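Local coordinates for protein thermotoga maritima TmcAL (PDB 5Y0T) that belongs to the HIGH nucleotidyl transferase family of the HUP clan and binds adenosine-5'-rp-alpha-thio-triphosphate, at residues 136-139 with 140-143; 128-131 with 132-136; 237-240 with 241-245; 388-391 with 392-395. One frame throughout, in Å; residues are numbered along the deposited sequence.

Interaction 1 (136-139 with 140-143); sequences GYSF and PNAR
Ser138, Asn141 and Ala142 meet in a helix N-cap turn at the protein surface, where the loop leaving helix 123-134 enters helix 139-153. Ser138 is the N-cap residue. Its carbonyl takes the first regular helical bond, Ala142 N to Ser138 O at 2.8 Å, almost straight at 175°, and the next follows from Arg143 N to Phe139 O. Pro140 suits this first turn, where a nitrogen without a hydrogen costs no helical bond. A water accepts from both Ser138 N, at 2.9 Å, and Asn141 ND2, at 3.0 Å, so the amide of the cap residue is tied to the third residue of the helix through solvent. Tyr137 and Ala142 occupy the two positions of a hydrophobic staple, but only the root of the tyrosine takes part, with Tyr137 CB 4.3 Å from Ala142 CB; its ring turns away to pack edge-to-face with Tyr145. Ala142 also rests on Glu132 and Leu133 of the preceding helix. Phe139 holds CG anti to its own nitrogen (chi1 179°), which lays the ring beside Arg143. Arg143 CB sits over one ring face, while the guanidinium, salt-bridged through NH1 to Glu174, inclines at 58° to the ring. Phe139 CE2 lies over one guanidinium face near its rim, 3.8 Å from Arg143 NH1.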
loop_
_atom_site.group_PDB
_atom_site.type_symbol
_atom_site.label_atom_id
_atom_site.label_comp_id
_atom_site.label_asym_id
_atom_site.label_seq_id
_atom_site.Cartn_x
_atom_site.Cartn_y
_atom_site.Cartn_z
ATOM N N GLY A 136 21.186 25.073 14.273
ATOM C CA GLY A 136 20.001 24.239 14.314
ATOM C C GLY A 136 18.802 24.752 13.545
ATOM O O GLY A 136 17.736 24.143 13.594
ATOM N N TYR A 137 18.953 25.865 12.834
ATOM C CA TYR A 137 17.845 26.377 12.038
ATOM C C TYR A 137 17.611 25.475 10.825
ATOM O O TYR A 137 18.545 24.844 10.326
ATOM C CB TYR A 137 18.109 27.821 11.583
ATOM C CG TYR A 137 18.001 28.859 12.686
ATOM C CD1 TYR A 137 16.812 29.042 13.382
ATOM C CD2 TYR A 137 19.079 29.670 13.014
ATOM C CE1 TYR A 137 16.708 29.991 14.386
ATOM C CE2 TYR A 137 18.982 30.626 14.012
ATOM C CZ TYR A 137 17.798 30.781 14.694
ATOM O OH TYR A 137 17.705 31.725 15.691
ATOM N N SER A 138 16.363 25.410 10.369
ATOM C CA SER A 138 16.024 24.703 9.132
ATOM C C SER A 138 16.650 25.407 7.929
ATOM O O SER A 138 16.943 26.603 7.994
ATOM C CB SER A 138 14.508 24.623 8.959
ATOM O OG SER A 138 13.980 25.901 8.639
ATOM N N PHE A 139 16.849 24.680 6.833
ATOM C CA PHE A 139 17.499 25.265 5.661
ATOM C C PHE A 139 16.831 26.560 5.161
ATOM O O PHE A 139 17.528 27.541 4.900
ATOM C CB PHE A 139 17.581 24.260 4.505
ATOM C CG PHE A 139 18.219 24.836 3.277
ATOM C CD1 PHE A 139 19.596 24.939 3.182
ATOM C CD2 PHE A 139 17.440 25.317 2.233
ATOM C CE1 PHE A 139 20.188 25.491 2.054
ATOM C CE2 PHE A 139 18.025 25.869 1.108
ATOM C CZ PHE A 139 19.404 25.957 1.022
ATOM N N PRO A 140 15.491 26.578 5.027
ATOM C CA PRO A 140 14.912 27.847 4.573
ATOM C C PRO A 140 15.194 29.024 5.523
ATOM O O PRO A 140 15.418 30.144 5.053
ATOM C CB PRO A 140 13.409 27.541 4.510
ATOM C CG PRO A 140 13.323 26.054 4.378
ATOM C CD PRO A 140 14.465 25.528 5.175
ATOM N N ASN A 141 15.191 28.780 6.831
ATOM C CA ASN A 141 15.479 29.843 7.786
ATOM C C ASN A 141 16.950 30.241 7.744
ATOM O O ASN A 141 17.282 31.428 7.677
ATOM C CB ASN A 141 15.088 29.422 9.205
ATOM C CG ASN A 141 13.602 29.596 9.485
ATOM O OD1 ASN A 141 12.918 30.374 8.817
ATOM N ND2 ASN A 141 13.098 28.877 10.486
ATOM N N ALA A 142 17.821 29.237 7.769
ATOM C CA ALA A 142 19.265 29.437 7.741
ATOM C C ALA A 142 19.711 30.229 6.520
ATOM O O ALA A 142 20.513 31.160 6.634
ATOM C CB ALA A 142 19.984 28.098 7.778
ATOM N N ARG A 143 19.200 29.843 5.356
ATOM C CA ARG A 143 19.468 30.557 4.119
ATOM C C ARG A 143 19.012 32.008 4.221
ATOM O O ARG A 143 19.716 32.917 3.782
ATOM C CB ARG A 143 18.779 29.867 2.940
ATOM C CG ARG A 143 18.914 30.622 1.617
ATOM C CD ARG A 143 18.425 29.775 0.437
ATOM N NE ARG A 143 16.978 29.576 0.464
ATOM C CZ ARG A 143 16.292 28.896 -0.452
ATOM N NH1 ARG A 143 16.910 28.334 -1.493
ATOM N NH2 ARG A 143 14.979 28.784 -0.329
HETATM O O HOH W 1 14.460 26.750 12.108
#

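Interaction 2 (128-131 with 132-136); sequences FLHE and ELKKG
The carbonyls of Phe128 to Glu131 accept in turn from the amides of Glu132 to Lys135, the i to i+4 ladder of an alpha-helix, here the last turns of helix 123-134, which close in a Schellman motif. Gly136 is the first residue to leave helical angles, at phi 99°, a conformation that favours glycine, and Gly136 N turns back to Leu133 O at 2.8 Å. One flank of the helix is apolar, and there Leu129 CG lies 4.1 Å from Leu133 CD1. On an exposed flank, Lys134 runs its aliphatic stem across the imidazole of His130 in a CH-pi contact. Lys134 CG stands over the ring face, 4.2 Å from the centroid of the His130 ring and 28° off its normal. A third flank carries the charges. The first torsion of Glu132 (chi1 -62°) sets its CG 3.2 Å from Phe128 O, and a bend at chi2 then folds the carboxylate back along the helix rather than letting it extend outward. Arg149 of helix 139-153 bridges the two neighbouring acids, with NH1 on Glu132 OE2 and NH2 on Glu131 OE1, and its charge probably offsets the proximity of the two carboxylates. The lysine near the helix end adds only a weak, long salt bridge to the nearer acid, from Lys135 NZ to Glu132 OE2 at 3.3 Å.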
loop_
_atom_site.group_PDB
_atom_site.type_symbol
_atom_site.label_atom_id
_atom_site.label_comp_id
_atom_site.label_asym_id
_atom_site.label_seq_id
_atom_site.Cartn_x
_atom_site.Cartn_y
_atom_site.Cartn_z
ATOM N N PHE A 128 28.278 32.021 6.503
ATOM C CA PHE A 128 27.071 32.388 7.247
ATOM C C PHE A 128 26.070 31.240 7.249
ATOM O O PHE A 128 25.499 30.907 8.281
ATOM C CB PHE A 128 26.412 33.642 6.659
ATOM C CG PHE A 128 27.180 34.914 6.904
ATOM C CD1 PHE A 128 27.882 35.106 8.082
ATOM C CD2 PHE A 128 27.181 35.929 5.952
ATOM C CE1 PHE A 128 28.581 36.285 8.314
ATOM C CE2 PHE A 128 27.879 37.104 6.168
ATOM C CZ PHE A 128 28.581 37.283 7.355
ATOM N N LEU A 129 25.868 30.635 6.082
ATOM C CA LEU A 129 24.905 29.553 5.936
ATOM C C LEU A 129 25.239 28.399 6.854
ATOM O O LEU A 129 24.369 27.879 7.542
ATOM C CB LEU A 129 24.854 29.056 4.484
ATOM C CG LEU A 129 23.885 27.894 4.234
ATOM C CD1 LEU A 129 22.469 28.274 4.640
ATOM C CD2 LEU A 129 23.941 27.416 2.759
ATOM N N HIS A 130 26.508 28.008 6.856
ATOM C CA HIS A 130 26.963 26.884 7.659
ATOM C C HIS A 130 26.746 27.159 9.150
ATOM O O HIS A 130 26.267 26.294 9.886
ATOM C CB HIS A 130 28.435 26.597 7.372
ATOM C CG HIS A 130 28.953 25.363 8.041
ATOM N ND1 HIS A 130 28.150 24.281 8.337
ATOM C CD2 HIS A 130 30.194 25.038 8.475
ATOM C CE1 HIS A 130 28.874 23.344 8.922
ATOM N NE2 HIS A 130 30.119 23.778 9.019
ATOM N N GLU A 131 27.096 28.364 9.592
ATOM C CA GLU A 131 26.891 28.745 10.983
ATOM C C GLU A 131 25.431 28.623 11.398
ATOM O O GLU A 131 25.126 28.076 12.459
ATOM C CB GLU A 131 27.364 30.172 11.233
ATOM C CG GLU A 131 28.854 30.347 11.212
ATOM C CD GLU A 131 29.261 31.720 11.689
ATOM O OE1 GLU A 131 28.374 32.486 12.126
ATOM O OE2 GLU A 131 30.465 32.034 11.626
ATOM N N GLU A 132 24.533 29.129 10.554
ATOM C CA GLU A 132 23.105 29.107 10.859
ATOM C C GLU A 132 22.570 27.678 10.901
ATOM O O GLU A 132 21.764 27.342 11.767
ATOM C CB GLU A 132 22.320 29.937 9.843
ATOM C CG GLU A 132 22.689 31.409 9.823
ATOM C CD GLU A 132 22.445 32.101 11.158
ATOM O OE1 GLU A 132 21.437 31.774 11.817
ATOM O OE2 GLU A 132 23.254 32.971 11.545
ATOM N N LEU A 133 23.021 26.840 9.971
ATOM C CA LEU A 133 22.650 25.426 9.992
ATOM C C LEU A 133 23.159 24.763 11.273
ATOM O O LEU A 133 22.409 24.058 11.950
ATOM C CB LEU A 133 23.186 24.696 8.756
ATOM C CG LEU A 133 22.569 25.084 7.405
ATOM C CD1 LEU A 133 23.313 24.407 6.273
ATOM C CD2 LEU A 133 21.086 24.741 7.345
ATOM N N LYS A 134 24.424 25.007 11.606
ATOM C CA LYS A 134 25.007 24.520 12.860
ATOM C C LYS A 134 24.181 24.920 14.080
ATOM O O LYS A 134 24.028 24.136 15.015
ATOM C CB LYS A 134 26.431 25.041 13.036
ATOM C CG LYS A 134 27.509 24.239 12.336
ATOM C CD LYS A 134 28.857 24.430 13.036
ATOM C CE LYS A 134 28.802 23.948 14.473
ATOM N NZ LYS A 134 30.151 23.870 15.121
ATOM N N LYS A 135 23.657 26.144 14.066
ATOM C CA LYS A 135 22.819 26.651 15.154
ATOM C C LYS A 135 21.490 25.897 15.272
ATOM O O LYS A 135 20.744 26.073 16.242
ATOM C CB LYS A 135 22.545 28.151 14.968
ATOM C CG LYS A 135 23.449 29.047 15.788
ATOM C CD LYS A 135 22.938 30.477 15.864
ATOM C CE LYS A 135 23.345 31.281 14.648
ATOM N NZ LYS A 135 23.088 32.733 14.853
ATOM N N GLY A 136 21.186 25.073 14.273
ATOM C CA GLY A 136 20.001 24.239 14.314
ATOM C C GLY A 136 18.802 24.752 13.545
ATOM O O GLY A 136 17.736 24.143 13.594
#

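Interaction 3 (237-240 with 241-245); sequences LMRE and INEGR
Arg245 sets the edge of its guanidinium against the carboxylate of Glu240, gripping it side-on with two nitrogens, one to each oxygen: Arg245 NE reaches Glu240 OE1 at 3.0 Å and Arg245 NH2 reaches Glu240 OE2 at 2.9 Å. The two flat groups are turned 48° from each other, so the donors come from out of the carboxylate plane. The Glu240 chain bends at chi2 (-62°), which curls its carboxylate toward the end of the helix. Arg239 approaches with a second guanidinium and puts NE (2.8 Å) and NH2 on the single oxygen Glu240 OE2, which thus accepts from three donors. Held between two arginines, this buried acid is likely to stay ionised. The network extends from Arg245 NH1 to Glu243 OE1 at 2.7 Å, and a water donates to both Glu240 OE1 and Arg245 O. The backbone brings Arg245 back over the last turn: helix 231-242 ends in a Schellman motif with Gly244 at positive phi, and Arg245 N folds back to Glu240 O at 2.8 Å. On another flank Leu237 and Met238 lie alongside Ile241, with Met238 CE 3.8 Å from Ile241 CD1. These apolar chains pack on helix 222-228, Leu237 against Val225, and Met238 and Ile241 against Trp222. The charged flank faces helix 52-61, where Glu57 binds Arg239 NH1, while Gln407 and Ser404 tie the turn to the segment beyond helix 381-399.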
loop_
_atom_site.group_PDB
_atom_site.type_symbol
_atom_site.label_atom_id
_atom_site.label_comp_id
_atom_site.label_asym_id
_atom_site.label_seq_id
_atom_site.Cartn_x
_atom_site.Cartn_y
_atom_site.Cartn_z
ATOM N N LEU A 237 -15.089 21.685 -14.518
ATOM C CA LEU A 237 -15.195 21.193 -13.143
ATOM C C LEU A 237 -16.526 20.467 -12.937
ATOM O O LEU A 237 -16.569 19.353 -12.406
ATOM C CB LEU A 237 -15.063 22.349 -12.145
ATOM C CG LEU A 237 -15.273 21.982 -10.675
ATOM C CD1 LEU A 237 -14.158 21.050 -10.197
ATOM C CD2 LEU A 237 -15.345 23.227 -9.811
ATOM N N MET A 238 -17.611 21.095 -13.376
ATOM C CA MET A 238 -18.937 20.475 -13.305
ATOM C C MET A 238 -19.028 19.199 -14.150
ATOM O O MET A 238 -19.660 18.214 -13.737
ATOM C CB MET A 238 -20.013 21.468 -13.749
ATOM C CG MET A 238 -20.237 22.612 -12.770
ATOM S SD MET A 238 -20.866 22.052 -11.174
ATOM C CE MET A 238 -19.442 22.277 -10.116
ATOM N N ARG A 239 -18.402 19.224 -15.325
ATOM C CA ARG A 239 -18.348 18.052 -16.202
ATOM C C ARG A 239 -17.742 16.855 -15.484
ATOM O O ARG A 239 -18.276 15.739 -15.540
ATOM C CB ARG A 239 -17.529 18.348 -17.466
ATOM C CG ARG A 239 -17.455 17.164 -18.445
ATOM C CD ARG A 239 -16.402 17.382 -19.524
ATOM N NE ARG A 239 -15.058 17.100 -19.032
ATOM C CZ ARG A 239 -13.939 17.436 -19.666
ATOM N NH1 ARG A 239 -14.004 18.090 -20.820
ATOM N NH2 ARG A 239 -12.756 17.126 -19.141
ATOM N N GLU A 240 -16.619 17.081 -14.809
ATOM C CA GLU A 240 -15.935 15.989 -14.130
ATOM C C GLU A 240 -16.760 15.495 -12.947
ATOM O O GLU A 240 -16.819 14.294 -12.675
ATOM C CB GLU A 240 -14.538 16.422 -13.664
ATOM C CG GLU A 240 -13.609 16.810 -14.801
ATOM C CD GLU A 240 -13.344 15.649 -15.733
ATOM O OE1 GLU A 240 -12.690 14.696 -15.274
ATOM O OE2 GLU A 240 -13.802 15.680 -16.909
ATOM N N ILE A 241 -17.396 16.418 -12.240
ATOM C CA ILE A 241 -18.221 16.036 -11.106
ATOM C C ILE A 241 -19.459 15.254 -11.585
ATOM O O ILE A 241 -19.807 14.228 -10.996
ATOM C CB ILE A 241 -18.634 17.270 -10.284
ATOM C CG1 ILE A 241 -17.384 17.902 -9.651
ATOM C CG2 ILE A 241 -19.683 16.908 -9.217
ATOM C CD1 ILE A 241 -17.668 19.151 -8.854
ATOM N N ASN A 242 -20.091 15.718 -12.666
ATOM C CA ASN A 242 -21.241 15.019 -13.256
ATOM C C ASN A 242 -20.958 13.595 -13.693
ATOM O O ASN A 242 -21.871 12.766 -13.718
ATOM C CB ASN A 242 -21.775 15.778 -14.468
ATOM C CG ASN A 242 -22.417 17.076 -14.093
ATOM O OD1 ASN A 242 -22.779 17.281 -12.934
ATOM N ND2 ASN A 242 -22.569 17.971 -15.069
ATOM N N GLU A 243 -19.716 13.320 -14.093
ATOM C CA GLU A 243 -19.343 11.975 -14.534
ATOM C C GLU A 243 -18.674 11.143 -13.443
ATOM O O GLU A 243 -18.276 10.011 -13.692
ATOM C CB GLU A 243 -18.422 12.054 -15.748
ATOM C CG GLU A 243 -19.109 12.626 -16.985
ATOM C CD GLU A 243 -18.237 12.563 -18.223
ATOM O OE1 GLU A 243 -17.569 11.528 -18.454
ATOM O OE2 GLU A 243 -18.210 13.561 -18.963
ATOM N N GLY A 244 -18.523 11.716 -12.250
ATOM C CA GLY A 244 -17.978 10.998 -11.109
ATOM C C GLY A 244 -16.460 10.919 -11.101
ATOM O O GLY A 244 -15.885 10.019 -10.498
ATOM N N ARG A 245 -15.816 11.824 -11.826
ATOM C CA ARG A 245 -14.361 11.928 -11.820
ATOM C C ARG A 245 -13.864 13.063 -10.918
ATOM O O ARG A 245 -12.694 13.418 -10.935
ATOM C CB ARG A 245 -13.826 12.081 -13.246
ATOM C CG ARG A 245 -13.925 10.768 -14.057
ATOM C CD ARG A 245 -13.114 10.842 -15.360
ATOM N NE ARG A 245 -13.555 11.991 -16.130
ATOM C CZ ARG A 245 -14.563 11.980 -16.988
ATOM N NH1 ARG A 245 -15.233 10.846 -17.234
ATOM N NH2 ARG A 245 -14.902 13.112 -17.597
HETATM O O HOH W 2 -11.112 14.705 -12.945
#

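Interaction 4 (388-391 with 392-395); sequences IDLD and VKAT
Leu390 and Lys393 touch along the middle of helix 381-399, two regular alpha-helical turns buried in the protein: a bend at chi3 (66°) lays Lys393 CE against Leu390 CD1, at 3.9 Å. The lysine ammonium stays apart from the nearby acid, with Lys393 NZ 4.4 Å from Asp389 OD2, beyond a salt bridge. A water spans the gap, accepting from Lys393 NZ at 3.0 Å and making an unusually short contact with Asp389 OD2. Farther out, Lys393 NZ is fixed by Phe319 O, and Lys393 packs on Arg262 of the second subunit. Leu390 is enclosed by Phe319 and by Val72 and Val73 of helix 72-75, and Val392 fills a place beside Met365 and Phe414. The buried carboxylate of Asp391 is satisfied from two directions, by Tyr336 OH and by Val72 N, the amide at the start of helix 72-75, which may favour a negative charge there. Thr395 OG1 has Asp413 OD1 and Lys52 NZ as partners beyond the helix, and Thr395 OG1 also lies 3.1 Å from Asp391 O. That same carbonyl takes the regular helical bond, Thr395 N to Asp391 O at 3.2 Å.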
loop_
_atom_site.group_PDB
_atom_site.type_symbol
_atom_site.label_atom_id
_atom_site.label_comp_id
_atom_site.label_asym_id
_atom_site.label_seq_id
_atom_site.Cartn_x
_atom_site.Cartn_y
_atom_site.Cartn_z
ATOM N N ILE A 388 8.960 8.129 -15.890
ATOM C CA ILE A 388 7.666 8.050 -16.563
ATOM C C ILE A 388 6.788 6.957 -15.926
ATOM O O ILE A 388 5.561 7.096 -15.876
ATOM C CB ILE A 388 7.834 7.841 -18.093
ATOM C CG1 ILE A 388 6.625 8.399 -18.849
ATOM C CG2 ILE A 388 8.104 6.352 -18.458
ATOM C CD1 ILE A 388 6.900 8.588 -20.351
ATOM N N ASP A 389 7.415 5.919 -15.375
ATOM C CA ASP A 389 6.695 4.899 -14.617
ATOM C C ASP A 389 6.010 5.519 -13.388
ATOM O O ASP A 389 4.871 5.172 -13.048
ATOM C CB ASP A 389 7.643 3.781 -14.181
ATOM C CG ASP A 389 6.976 2.788 -13.230
ATOM O OD1 ASP A 389 6.178 1.956 -13.706
ATOM O OD2 ASP A 389 7.236 2.861 -12.007
ATOM N N LEU A 390 6.689 6.464 -12.749
ATOM C CA LEU A 390 6.093 7.187 -11.622
ATOM C C LEU A 390 4.913 8.038 -12.076
ATOM O O LEU A 390 3.859 8.053 -11.416
ATOM C CB LEU A 390 7.156 8.046 -10.918
ATOM C CG LEU A 390 6.649 8.942 -9.786
ATOM C CD1 LEU A 390 5.892 8.122 -8.710
ATOM C CD2 LEU A 390 7.782 9.725 -9.172
ATOM N N ASP A 391 5.054 8.723 -13.215
ATOM C CA ASP A 391 3.935 9.511 -13.749
ATOM C C ASP A 391 2.686 8.645 -13.982
ATOM O O ASP A 391 1.566 9.027 -13.618
ATOM C CB ASP A 391 4.333 10.209 -15.061
ATOM C CG ASP A 391 5.330 11.343 -14.849
ATOM O OD1 ASP A 391 5.579 11.720 -13.679
ATOM O OD2 ASP A 391 5.882 11.845 -15.859
ATOM N N VAL A 392 2.893 7.470 -14.563
ATOM C CA VAL A 392 1.802 6.520 -14.860
ATOM C C VAL A 392 1.195 5.945 -13.577
ATOM O O VAL A 392 -0.031 5.849 -13.437
ATOM C CB VAL A 392 2.310 5.372 -15.751
ATOM C CG1 VAL A 392 1.261 4.249 -15.872
ATOM C CG2 VAL A 392 2.675 5.915 -17.125
ATOM N N LYS A 393 2.068 5.588 -12.639
ATOM C CA LYS A 393 1.641 5.030 -11.360
ATOM C C LYS A 393 0.779 6.037 -10.592
ATOM O O LYS A 393 -0.247 5.676 -10.003
ATOM C CB LYS A 393 2.866 4.612 -10.534
ATOM C CG LYS A 393 2.569 4.320 -9.064
ATOM C CD LYS A 393 3.714 3.551 -8.389
ATOM C CE LYS A 393 4.997 4.359 -8.291
ATOM N NZ LYS A 393 6.151 3.547 -7.764
ATOM N N ALA A 394 1.187 7.303 -10.605
ATOM C CA ALA A 394 0.430 8.338 -9.908
ATOM C C ALA A 394 -0.972 8.474 -10.498
ATOM O O ALA A 394 -1.955 8.607 -9.764
ATOM C CB ALA A 394 1.163 9.676 -9.964
ATOM N N THR A 395 -1.058 8.457 -11.821
ATOM C CA THR A 395 -2.354 8.508 -12.504
ATOM C C THR A 395 -3.225 7.316 -12.154
ATOM O O THR A 395 -4.418 7.458 -11.870
ATOM C CB THR A 395 -2.171 8.572 -14.056
ATOM O OG1 THR A 395 -1.375 9.712 -14.385
ATOM C CG2 THR A 395 -3.500 8.695 -14.780
HETATM O O HOH W 3 6.292 1.640 -10.055
#

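Interactions 1 and 2 form one surface unit: they share Gly136, and the end of helix 123-134 packs against the start of helix 139-153. Interaction 2 ends a helix and interaction 1 begins the next. Interaction 3, also a Schellman helix end, lies on the opposite side of the chain's centre, about 43 Å from interaction 1 between centres, and is partly buried. Its arginines and acids form a tight network, whereas the lysine bridge of 128-136 is weak. Interaction 4 alone lies within unbroken helix, is the most buried, and meets the second subunit; the side chains of Asp391, Lys393 and Thr395 find polar partners outside the helix.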